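Local structure of Rev protein (Borrelia burgdorferi, 5EQZ) at residues A[91-103]-A[114-127]. The protein is of unknown function but belongs to the plasmid-encoded Borrelia REV family and is probably a lipoprotein. Sequence-based numbering, arbitrary orientation.
Sequences DKDQDISKRKIWS and LLGSNTSGNGDKMS
Lys92 lays its aliphatic chain across the start of helix 122-142, where CD passes 3.4 Å from Asp124 OD1 and CE 3.1 Å from Ser127 OG. A long chain suits this place, because its bend at chi4 (54°) lets NZ hydrogen-bond to Glu87 O, in the last turn of helix 55-88. The backbone is just as close: Lys92 O receives a CH...O contact from Gly123 CA (3.2 Å), and glycine suits the place because, with no side chain, it lets the two backbones come together. Asp93 reaches the first turn of the same helix, and its OD2 accepts a nearly straight bond from Gly123 N (2.7 Å, 165°), met from above the carboxylate plane. Its negative charge probably interacts favourably with the positive end of the helix dipole. Segments 95-103 and 122-127 run almost parallel, 11° apart, at one end of the elongated helical bundle, and the chain from 108 to 121 returns from the end of helix 95-107 to the start of helix 122-142. Lys98, extended beyond CG, reaches into this loop; a lysine suits because its apolar stem packs on Met126 SD while NZ donates to Leu115 O in the carbonyl plane (2.9 Å) and lies 2.7 Å from Ser117 O. Ile101, branched and apolar, sets CG2 against Met126 CB and CD1 near Gly123 O, and also touches Ile86 of helix 55-88. Apolar neighbours suit Trp102: its CB meets Leu114 CD1 and the flexible Met126 CE, each at 4.1 Å.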
ATOM      1  N   ASP A  91       6.559   5.107 -26.861  1.00 55.79           N
ATOM      2  CA  ASP A  91       6.926   3.996 -27.742  1.00 52.31           C
ATOM      3  C   ASP A  91       7.006   2.719 -26.908  1.00 46.93           C
ATOM      4  O   ASP A  91       8.075   2.184 -26.629  1.00 46.35           O
ATOM      5  CB  ASP A  91       8.236   4.294 -28.453  1.00 52.02           C
ATOM      6  CG  ASP A  91       8.160   5.529 -29.336  1.00 55.85           C
ATOM      7  OD1 ASP A  91       7.163   5.681 -30.076  1.00 57.07           O
ATOM      8  OD2 ASP A  91       9.101   6.352 -29.284  1.00 56.18           O
ATOM      9  N   LYS A  92       5.828   2.237 -26.507  1.00 44.45           N
ATOM     10  CA  LYS A  92       5.751   1.213 -25.468  1.00 39.76           C
ATOM     11  C   LYS A  92       6.340  -0.121 -25.907  1.00 36.86           C
ATOM     12  O   LYS A  92       6.661  -0.949 -25.048  1.00 37.65           O
ATOM     13  CB  LYS A  92       4.299   1.007 -25.027  1.00 40.04           C
ATOM     14  CG  LYS A  92       3.693   2.174 -24.254  1.00 42.54           C
ATOM     15  CD  LYS A  92       2.321   1.794 -23.715  1.00 42.44           C
ATOM     16  CE  LYS A  92       1.785   2.794 -22.684  1.00 41.27           C
ATOM     17  NZ  LYS A  92       1.776   4.195 -23.168  1.00 46.69           N
ATOM     18  N   ASP A  93       6.503  -0.362 -27.208  1.00 39.95           N
ATOM     19  CA  ASP A  93       7.064  -1.643 -27.601  1.00 38.15           C
ATOM     20  C   ASP A  93       8.583  -1.641 -27.648  1.00 37.22           C
ATOM     21  O   ASP A  93       9.176  -2.702 -27.846  1.00 37.81           O
ATOM     22  CB  ASP A  93       6.493  -2.101 -28.941  1.00 45.09           C
ATOM     23  CG  ASP A  93       4.996  -2.278 -28.893  1.00 52.72           C
ATOM     24  OD1 ASP A  93       4.284  -1.418 -29.448  1.00 59.47           O
ATOM     25  OD2 ASP A  93       4.536  -3.248 -28.252  1.00 51.44           O
ATOM     26  N   GLN A  94       9.229  -0.496 -27.446  1.00 37.47           N
ATOM     27  CA  GLN A  94      10.682  -0.491 -27.343  1.00 38.97           C
ATOM     28  C   GLN A  94      11.129  -1.270 -26.110  1.00 34.43           C
ATOM     29  O   GLN A  94      10.470  -1.244 -25.061  1.00 31.04           O
ATOM     30  CB  GLN A  94      11.224   0.936 -27.264  1.00 43.74           C
ATOM     31  CG  GLN A  94      10.869   1.821 -28.457  1.00 51.81           C
ATOM     32  CD  GLN A  94      11.363   1.250 -29.781  1.00 61.09           C
ATOM     33  OE1 GLN A  94      12.562   1.182 -30.020  1.00 66.88           O
ATOM     34  NE2 GLN A  94      10.440   0.851 -30.649  1.00 64.05           N
ATOM     35  N   ASP A  95      12.270  -1.953 -26.243  1.00 28.47           N
ATOM     36  CA  ASP A  95      12.864  -2.668 -25.112  1.00 29.61           C
ATOM     37  C   ASP A  95      12.906  -1.795 -23.867  1.00 28.22           C
ATOM     38  O   ASP A  95      12.510  -2.230 -22.775  1.00 23.92           O
ATOM     39  CB  ASP A  95      14.283  -3.140 -25.452  1.00 33.86           C
ATOM     40  CG  ASP A  95      14.310  -4.401 -26.308  1.00 40.85           C
ATOM     41  OD1 ASP A  95      13.229  -4.886 -26.708  1.00 43.31           O
ATOM     42  OD2 ASP A  95      15.431  -4.901 -26.583  1.00 41.35           O
ATOM     43  N   ILE A  96      13.392  -0.554 -24.013  1.00 28.30           N
ATOM     44  CA  ILE A  96      13.537   0.329 -22.854  1.00 29.87           C
ATOM     45  C   ILE A  96      12.178   0.624 -22.225  1.00 25.87           C
ATOM     46  O   ILE A  96      12.042   0.668 -20.993  1.00 24.63           O
ATOM     47  CB  ILE A  96      14.264   1.622 -23.263  1.00 38.80           C
ATOM     48  CG1 ILE A  96      15.656   1.299 -23.811  1.00 44.08           C
ATOM     49  CG2 ILE A  96      14.377   2.569 -22.094  1.00 39.35           C
ATOM     50  CD1 ILE A  96      16.357   2.495 -24.464  1.00 50.73           C
ATOM     51  N   SER A  97      11.150   0.830 -23.056  1.00 25.93           N
ATOM     52  CA  SER A  97       9.812   1.117 -22.541  1.00 26.02           C
ATOM     53  C   SER A  97       9.222  -0.079 -21.802  1.00 25.20           C
ATOM     54  O   SER A  97       8.545   0.091 -20.781  1.00 22.54           O
ATOM     55  CB  SER A  97       8.895   1.542 -23.688  1.00 31.07           C
ATOM     56  OG  SER A  97       9.393   2.687 -24.363  1.00 32.79           O
ATOM     57  N   LYS A  98       9.451  -1.295 -22.310  1.00 23.16           N
ATOM     58  CA  LYS A  98       8.957  -2.497 -21.643  1.00 19.43           C
ATOM     59  C   LYS A  98       9.578  -2.672 -20.262  1.00 18.35           C
ATOM     60  O   LYS A  98       8.870  -2.958 -19.281  1.00 19.67           O
ATOM     61  CB  LYS A  98       9.231  -3.727 -22.504  1.00 21.80           C
ATOM     62  CG  LYS A  98       8.365  -3.858 -23.740  1.00 25.10           C
ATOM     63  CD  LYS A  98       8.824  -5.114 -24.489  1.00 27.02           C
ATOM     64  CE  LYS A  98       8.170  -5.266 -25.822  1.00 33.92           C
ATOM     65  NZ  LYS A  98       8.741  -6.463 -26.508  1.00 28.50           N
ATOM     66  N   ARG A  99      10.902  -2.514 -20.164  1.00 19.96           N
ATOM     67  CA  ARG A  99      11.542  -2.618 -18.853  1.00 20.34           C
ATOM     68  C   ARG A  99      11.053  -1.525 -17.913  1.00 20.55           C
ATOM     69  O   ARG A  99      10.919  -1.755 -16.701  1.00 20.75           O
ATOM     70  CB  ARG A  99      13.063  -2.564 -18.981  1.00 23.96           C
ATOM     71  CG  ARG A  99      13.646  -3.694 -19.813  1.00 32.28           C
ATOM     72  CD  ARG A  99      15.167  -3.772 -19.727  1.00 39.76           C
ATOM     73  NE  ARG A  99      15.832  -2.879 -20.669  1.00 45.66           N
ATOM     74  CZ  ARG A  99      16.372  -3.291 -21.813  1.00 49.55           C
ATOM     75  NH1 ARG A  99      16.321  -4.574 -22.152  1.00 51.18           N
ATOM     76  NH2 ARG A  99      16.961  -2.427 -22.625  1.00 53.00           N
ATOM     77  N   LYS A 100      10.743  -0.346 -18.462  1.00 22.28           N
ATOM     78  CA  LYS A 100      10.214   0.746 -17.646  1.00 22.87           C
ATOM     79  C   LYS A 100       8.839   0.400 -17.076  1.00 23.06           C
ATOM     80  O   LYS A 100       8.585   0.612 -15.887  1.00 25.27           O
ATOM     81  CB  LYS A 100      10.141   2.024 -18.479  1.00 24.06           C
ATOM     82  CG  LYS A 100       9.885   3.290 -17.675  1.00 30.68           C
ATOM     83  CD  LYS A 100      10.861   3.430 -16.538  1.00 35.15           C
ATOM     84  CE  LYS A 100      10.780   4.814 -15.931  1.00 41.12           C
ATOM     85  NZ  LYS A 100      11.553   4.877 -14.661  1.00 43.65           N
ATOM     86  N   ILE A 101       7.938  -0.148 -17.901  1.00 21.01           N
ATOM     87  CA  ILE A 101       6.629  -0.581 -17.405  1.00 22.97           C
ATOM     88  C   ILE A 101       6.807  -1.614 -16.303  1.00 22.18           C
ATOM     89  O   ILE A 101       6.182  -1.537 -15.236  1.00 21.71           O
ATOM     90  CB  ILE A 101       5.774  -1.153 -18.554  1.00 24.09           C
ATOM     91  CG1 ILE A 101       5.504  -0.086 -19.613  1.00 26.22           C
ATOM     92  CG2 ILE A 101       4.453  -1.735 -17.996  1.00 19.43           C
ATOM     93  CD1 ILE A 101       4.944  -0.644 -20.907  1.00 26.35           C
ATOM     94  N   TRP A 102       7.664  -2.601 -16.553  1.00 19.72           N
ATOM     95  CA  TRP A 102       7.921  -3.650 -15.577  1.00 22.08           C
ATOM     96  C   TRP A 102       8.438  -3.071 -14.261  1.00 20.08           C
ATOM     97  O   TRP A 102       7.955  -3.426 -13.175  1.00 21.07           O
ATOM     98  CB  TRP A 102       8.912  -4.648 -16.172  1.00 20.82           C
ATOM     99  CG  TRP A 102       9.395  -5.648 -15.205  1.00 20.70           C
ATOM    100  CD1 TRP A 102       8.770  -6.807 -14.834  1.00 22.11           C
ATOM    101  CD2 TRP A 102      10.619  -5.593 -14.468  1.00 26.56           C
ATOM    102  NE1 TRP A 102       9.536  -7.478 -13.909  1.00 26.77           N
ATOM    103  CE2 TRP A 102      10.676  -6.754 -13.667  1.00 27.96           C
ATOM    104  CE3 TRP A 102      11.673  -4.672 -14.404  1.00 29.43           C
ATOM    105  CZ2 TRP A 102      11.748  -7.015 -12.809  1.00 31.08           C
ATOM    106  CZ3 TRP A 102      12.732  -4.935 -13.557  1.00 31.30           C
ATOM    107  CH2 TRP A 102      12.765  -6.095 -12.772  1.00 32.43           C
ATOM    108  N   SER A 103       9.414  -2.165 -14.334  1.00 20.19           N
ATOM    109  CA  SER A 103      10.043  -1.672 -13.112  1.00 21.96           C
ATOM    110  C   SER A 103       9.122  -0.721 -12.351  1.00 22.41           C
ATOM    111  O   SER A 103       9.125  -0.713 -11.113  1.00 20.30           O
ATOM    112  CB  SER A 103      11.367  -0.988 -13.434  1.00 29.89           C
ATOM    113  OG  SER A 103      11.146   0.273 -14.026  1.00 34.28           O
ATOM    114  N   LEU A 114       7.449  -9.423 -18.083  1.00 19.76           N
ATOM    115  CA  LEU A 114       8.207  -8.716 -19.113  1.00 23.73           C
ATOM    116  C   LEU A 114       8.041  -9.494 -20.413  1.00 22.97           C
ATOM    117  O   LEU A 114       8.588 -10.584 -20.567  1.00 24.89           O
ATOM    118  CB  LEU A 114       9.671  -8.597 -18.709  1.00 26.55           C
ATOM    119  CG  LEU A 114      10.605  -7.771 -19.584  1.00 27.77           C
ATOM    120  CD1 LEU A 114      10.016  -6.398 -19.760  1.00 25.95           C
ATOM    121  CD2 LEU A 114      11.952  -7.683 -18.890  1.00 28.36           C
ATOM    122  N   LEU A 115       7.237  -8.967 -21.339  1.00 20.75           N
ATOM    123  CA  LEU A 115       7.010  -9.652 -22.616  1.00 24.59           C
ATOM    124  C   LEU A 115       8.058  -9.165 -23.610  1.00 28.05           C
ATOM    125  O   LEU A 115       7.821  -8.280 -24.439  1.00 29.66           O
ATOM    126  CB  LEU A 115       5.594  -9.415 -23.119  1.00 26.30           C
ATOM    127  CG  LEU A 115       4.483  -9.758 -22.127  1.00 27.49           C
ATOM    128  CD1 LEU A 115       3.130  -9.383 -22.690  1.00 27.65           C
ATOM    129  CD2 LEU A 115       4.553 -11.232 -21.787  1.00 27.07           C
ATOM    130  N   GLY A 116       9.241  -9.780 -23.523  1.00 27.93           N
ATOM    131  CA  GLY A 116      10.420  -9.314 -24.227  1.00 27.43           C
ATOM    132  C   GLY A 116      10.460  -9.580 -25.715  1.00 30.78           C
ATOM    133  O   GLY A 116      11.273  -8.959 -26.409  1.00 31.21           O
ATOM    134  N   SER A 117       9.640 -10.493 -26.231  1.00 31.32           N
ATOM    135  CA  SER A 117       9.724 -10.783 -27.658  1.00 32.15           C
ATOM    136  C   SER A 117       9.161  -9.618 -28.467  1.00 31.25           C
ATOM    137  O   SER A 117       8.538  -8.697 -27.938  1.00 29.24           O
ATOM    138  CB  SER A 117       8.961 -12.056 -28.004  1.00 33.62           C
ATOM    139  OG  SER A 117       7.588 -11.763 -28.171  1.00 32.88           O
ATOM    140  N   ASN A 118       9.370  -9.685 -29.785  1.00 31.24           N
ATOM    141  CA  ASN A 118       8.967  -8.618 -30.692  1.00 33.36           C
ATOM    142  C   ASN A 118       7.494  -8.666 -31.091  1.00 35.48           C
ATOM    143  O   ASN A 118       7.085  -7.841 -31.914  1.00 39.30           O
ATOM    144  CB  ASN A 118       9.825  -8.669 -31.965  1.00 34.31           C
ATOM    145  N   THR A 119       6.704  -9.611 -30.574  1.00 36.19           N
ATOM    146  CA  THR A 119       5.283  -9.680 -30.908  1.00 41.79           C
ATOM    147  C   THR A 119       4.666  -8.289 -30.839  1.00 41.68           C
ATOM    148  O   THR A 119       4.756  -7.609 -29.814  1.00 38.83           O
ATOM    149  CB  THR A 119       4.546 -10.637 -29.957  1.00 44.89           C
ATOM    150  OG1 THR A 119       5.261 -11.875 -29.849  1.00 47.90           O
ATOM    151  CG2 THR A 119       3.139 -10.929 -30.469  1.00 47.66           C
ATOM    152  N   SER A 120       4.090  -7.848 -31.956  1.00 45.46           N
ATOM    153  CA  SER A 120       3.606  -6.477 -32.058  1.00 47.10           C
ATOM    154  C   SER A 120       2.553  -6.207 -30.992  1.00 45.60           C
ATOM    155  O   SER A 120       1.622  -6.995 -30.811  1.00 47.36           O
ATOM    156  CB  SER A 120       3.037  -6.229 -33.459  1.00 53.71           C
ATOM    157  OG  SER A 120       2.120  -5.154 -33.450  1.00 57.93           O
ATOM    158  N   GLY A 121       2.720  -5.108 -30.263  1.00 43.32           N
ATOM    159  CA  GLY A 121       1.785  -4.758 -29.207  1.00 42.56           C
ATOM    160  C   GLY A 121       2.091  -5.323 -27.835  1.00 37.93           C
ATOM    161  O   GLY A 121       1.241  -5.221 -26.939  1.00 40.03           O
ATOM    162  N   ASN A 122       3.270  -5.913 -27.635  1.00 44.86           N
ATOM    163  CA  ASN A 122       3.619  -6.419 -26.315  1.00 42.73           C
ATOM    164  C   ASN A 122       3.730  -5.291 -25.295  1.00 38.61           C
ATOM    165  O   ASN A 122       3.499  -5.509 -24.097  1.00 36.09           O
ATOM    166  CB  ASN A 122       4.923  -7.215 -26.383  1.00 35.77           C
ATOM    167  CG  ASN A 122       4.684  -8.698 -26.619  1.00 38.30           C
ATOM    168  OD1 ASN A 122       3.542  -9.134 -26.784  1.00 41.35           O
ATOM    169  ND2 ASN A 122       5.758  -9.479 -26.653  1.00 36.13           N
ATOM    170  N   GLY A 123       4.076  -4.081 -25.740  1.00 37.62           N
ATOM    171  CA  GLY A 123       4.207  -2.978 -24.801  1.00 35.26           C
ATOM    172  C   GLY A 123       2.862  -2.469 -24.319  1.00 38.46           C
ATOM    173  O   GLY A 123       2.633  -2.344 -23.108  1.00 33.56           O
ATOM    174  N   ASP A 124       1.959  -2.148 -25.261  1.00 41.64           N
ATOM    175  CA  ASP A 124       0.606  -1.739 -24.893  1.00 48.81           C
ATOM    176  C   ASP A 124      -0.090  -2.814 -24.080  1.00 47.39           C
ATOM    177  O   ASP A 124      -0.955  -2.503 -23.259  1.00 49.19           O
ATOM    178  CB  ASP A 124      -0.231  -1.423 -26.133  1.00 57.36           C
ATOM    179  CG  ASP A 124       0.052  -0.044 -26.710  1.00 64.55           C
ATOM    180  OD1 ASP A 124      -0.080   0.956 -25.973  1.00 67.05           O
ATOM    181  OD2 ASP A 124       0.380   0.041 -27.912  1.00 69.35           O
ATOM    182  N   LYS A 125       0.260  -4.080 -24.304  1.00 44.89           N
ATOM    183  CA  LYS A 125      -0.344  -5.155 -23.532  1.00 40.95           C
ATOM    184  C   LYS A 125       0.211  -5.198 -22.112  1.00 38.58           C
ATOM    185  O   LYS A 125      -0.546  -5.384 -21.150  1.00 40.81           O
ATOM    186  CB  LYS A 125      -0.126  -6.479 -24.250  1.00 43.18           C
ATOM    187  CG  LYS A 125      -0.148  -7.698 -23.374  1.00 41.55           C
ATOM    188  CD  LYS A 125      -0.176  -8.948 -24.249  1.00 55.89           C
ATOM    189  CE  LYS A 125      -0.628 -10.161 -23.468  1.00 57.10           C
ATOM    190  NZ  LYS A 125      -2.108 -10.303 -23.504  1.00 61.75           N
ATOM    191  N   MET A 126       1.529  -5.045 -21.959  1.00 33.48           N
ATOM    192  CA  MET A 126       2.091  -4.896 -20.620  1.00 32.33           C
ATOM    193  C   MET A 126       1.511  -3.676 -19.912  1.00 30.79           C
ATOM    194  O   MET A 126       1.166  -3.742 -18.729  1.00 31.54           O
ATOM    195  CB  MET A 126       3.611  -4.785 -20.674  1.00 28.69           C
ATOM    196  CG  MET A 126       4.353  -6.071 -20.949  1.00 26.27           C
ATOM    197  SD  MET A 126       6.090  -5.606 -21.103  1.00 23.24           S
ATOM    198  CE  MET A 126       6.516  -5.410 -19.393  1.00 26.22           C
ATOM    199  N   SER A 127       1.410  -2.553 -20.621  1.00 31.54           N
ATOM    200  CA  SER A 127       0.820  -1.353 -20.042  1.00 34.98           C
ATOM    201  C   SER A 127      -0.585  -1.635 -19.514  1.00 38.46           C
ATOM    202  O   SER A 127      -0.901  -1.337 -18.351  1.00 38.46           O
ATOM    203  CB  SER A 127       0.795  -0.243 -21.088  1.00 40.82           C
ATOM    204  OG  SER A 127       0.560   1.007 -20.478  1.00 46.50           O
TER